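Local coordinates for putative cell adhesion protein (Bacteroides thetaiotaomicron, PDB 4DGU) that probably serves as a fimbrial (pilus-related) adhesion protein of a human gut bacterium and binds zinc ions, at residues M48-Q53 / V77-H82. Sequence-based numbering, arbitrary orientation.
Sequences MAASGQ and VTFYAH
Ala49 and Tyr80 form the hydrogen-bonded pair of two antiparallel strands. Ala49 N donates to Tyr80 O at 2.9 Å, and Tyr80 N returns a bond to Ala49 O at 2.8 Å. Ser51 N adds a third bond to Thr78 O, also 2.9 Å, just past the end of the first strand. Between these bonds Phe79 CA lies 3.2 Å from Ala49 O, a CA-H...O contact.

The Tyr80 ring lies against Ser51. CG is anti to the carbonyl carbon (chi1 -60°), which carries the ring past Ala49 O, and CE2 meets Ser51 CB at 3.8 Å just beyond the strand end. Ser51 comes to the ring at its edge, near the ring plane. Tyr55, Phe109 and Thr111 also touch the Tyr80 side chain. An alanine here is likely to open a gap beside Ser51 and leave Tyr55 without its neighbour.

The other face of the sheet carries Met48, Ala50, Phe79 and Ala81. The selenium of Met48, a selenomethionine, makes an oblique Met-aromatic contact, 5.3 Å from the Phe79 ring centroid. Ala50 CB touches both Val77 CG1 (4.0 Å) and Phe79 CE1 (4.2 Å), while Val77 CG1 sits over one face of that ring, toward its rim. Phe14 and Leu123 close over Met48.

Strand 77-83 also pairs with strand 108-114, so it is an inner strand of the mixed sheet in this fimbrillin-like protein. A type II turn from Ala50 to Gln53 then leads the chain toward strand 56-59. The chemistry is two-sided: backbone bonds set the register, and apolar side chains bury one face, with the tyrosine lying over the other.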
loop_
_atom_site.group_PDB
_atom_site.type_symbol
_atom_site.label_atom_id
_atom_site.label_comp_id
_atom_site.label_asym_id
_atom_site.label_seq_id
_atom_site.Cartn_x
_atom_site.Cartn_y
_atom_site.Cartn_z
HETATM N N MSE A 48 32.143 12.725 18.094
HETATM C CA MSE A 48 31.397 12.117 19.172
HETATM C C MSE A 48 31.316 13.035 20.398
HETATM O O MSE A 48 32.242 13.785 20.664
HETATM C CB MSE A 48 32.034 10.786 19.529
HETATM C CG MSE A 48 31.217 10.011 20.510
HETATM SE SE MSE A 48 31.950 8.294 20.892
HETATM C CE MSE A 48 33.601 8.823 21.732
ATOM N N ALA A 49 30.175 13.020 21.095
ATOM C CA ALA A 49 29.921 13.798 22.302
ATOM C C ALA A 49 29.045 13.030 23.289
ATOM O O ALA A 49 28.235 12.181 22.898
ATOM C CB ALA A 49 29.235 15.110 21.951
ATOM N N ALA A 50 29.236 13.322 24.572
ATOM C CA ALA A 50 28.360 12.865 25.626
ATOM C C ALA A 50 27.296 13.932 25.726
ATOM O O ALA A 50 27.583 15.105 25.423
ATOM C CB ALA A 50 29.114 12.712 26.933
ATOM N N SER A 51 26.074 13.553 26.141
ATOM C CA SER A 51 24.963 14.499 26.267
ATOM C C SER A 51 25.390 15.803 26.992
ATOM O O SER A 51 26.084 15.779 28.014
ATOM C CB SER A 51 23.768 13.841 26.959
ATOM O OG SER A 51 22.937 14.734 27.690
ATOM N N GLY A 52 24.990 16.921 26.411
ATOM C CA GLY A 52 25.273 18.260 26.930
ATOM C C GLY A 52 26.695 18.756 26.744
ATOM O O GLY A 52 27.082 19.710 27.405
ATOM N N GLN A 53 27.480 18.112 25.854
ATOM C CA GLN A 53 28.899 18.410 25.603
ATOM C C GLN A 53 29.153 18.632 24.122
ATOM O O GLN A 53 28.284 18.348 23.313
ATOM C CB GLN A 53 29.792 17.266 26.129
ATOM C CG GLN A 53 29.661 17.029 27.632
ATOM C CD GLN A 53 30.077 18.224 28.471
ATOM O OE1 GLN A 53 29.290 18.782 29.243
ATOM N NE2 GLN A 53 31.328 18.629 28.361
ATOM N N VAL A 77 25.486 7.053 30.680
ATOM C CA VAL A 77 25.919 8.131 29.788
ATOM C C VAL A 77 25.367 7.879 28.406
ATOM O O VAL A 77 25.473 6.766 27.872
ATOM C CB VAL A 77 27.476 8.247 29.739
ATOM C CG1 VAL A 77 27.915 9.480 28.958
ATOM C CG2 VAL A 77 28.072 8.280 31.134
ATOM N N THR A 78 24.842 8.935 27.788
ATOM C CA THR A 78 24.361 8.860 26.419
ATOM C C THR A 78 25.397 9.549 25.530
ATOM O O THR A 78 25.782 10.687 25.802
ATOM C CB THR A 78 22.964 9.469 26.295
ATOM O OG1 THR A 78 22.122 8.847 27.255
ATOM C CG2 THR A 78 22.379 9.290 24.910
ATOM N N PHE A 79 25.840 8.844 24.468
ATOM C CA PHE A 79 26.769 9.347 23.482
ATOM C C PHE A 79 26.026 9.584 22.164
ATOM O O PHE A 79 25.030 8.927 21.900
ATOM C CB PHE A 79 27.945 8.389 23.285
ATOM C CG PHE A 79 28.792 8.201 24.510
ATOM C CD1 PHE A 79 29.818 9.088 24.807
ATOM C CD2 PHE A 79 28.569 7.130 25.375
ATOM C CE1 PHE A 79 30.588 8.929 25.960
ATOM C CE2 PHE A 79 29.340 6.964 26.509
ATOM C CZ PHE A 79 30.345 7.870 26.798
ATOM N N TYR A 80 26.504 10.556 21.368
ATOM C CA TYR A 80 25.973 10.978 20.079
ATOM C C TYR A 80 27.111 11.083 19.116
ATOM O O TYR A 80 28.163 11.596 19.490
ATOM C CB TYR A 80 25.250 12.323 20.196
ATOM C CG TYR A 80 24.084 12.294 21.154
ATOM C CD1 TYR A 80 22.844 11.802 20.757
ATOM C CD2 TYR A 80 24.225 12.727 22.473
ATOM C CE1 TYR A 80 21.763 11.769 21.636
ATOM C CE2 TYR A 80 23.147 12.715 23.357
ATOM C CZ TYR A 80 21.914 12.235 22.933
ATOM O OH TYR A 80 20.847 12.171 23.802
ATOM N N ALA A 81 26.942 10.598 17.883
ATOM C CA ALA A 81 28.030 10.637 16.920
ATOM C C ALA A 81 27.555 10.933 15.505
ATOM O O ALA A 81 26.505 10.442 15.088
ATOM C CB ALA A 81 28.793 9.316 16.944
ATOM N N HIS A 82 28.354 11.705 14.759
ATOM C CA HIS A 82 28.134 12.031 13.350
ATOM C C HIS A 82 29.215 11.412 12.489
ATOM O O HIS A 82 30.385 11.447 12.854
ATOM C CB HIS A 82 28.108 13.554 13.115
ATOM C CG HIS A 82 26.895 14.240 13.656
ATOM N ND1 HIS A 82 25.756 14.422 12.886
ATOM C CD2 HIS A 82 26.687 14.772 14.884
ATOM C CE1 HIS A 82 24.895 15.060 13.664
ATOM N NE2 HIS A 82 25.407 15.287 14.879
#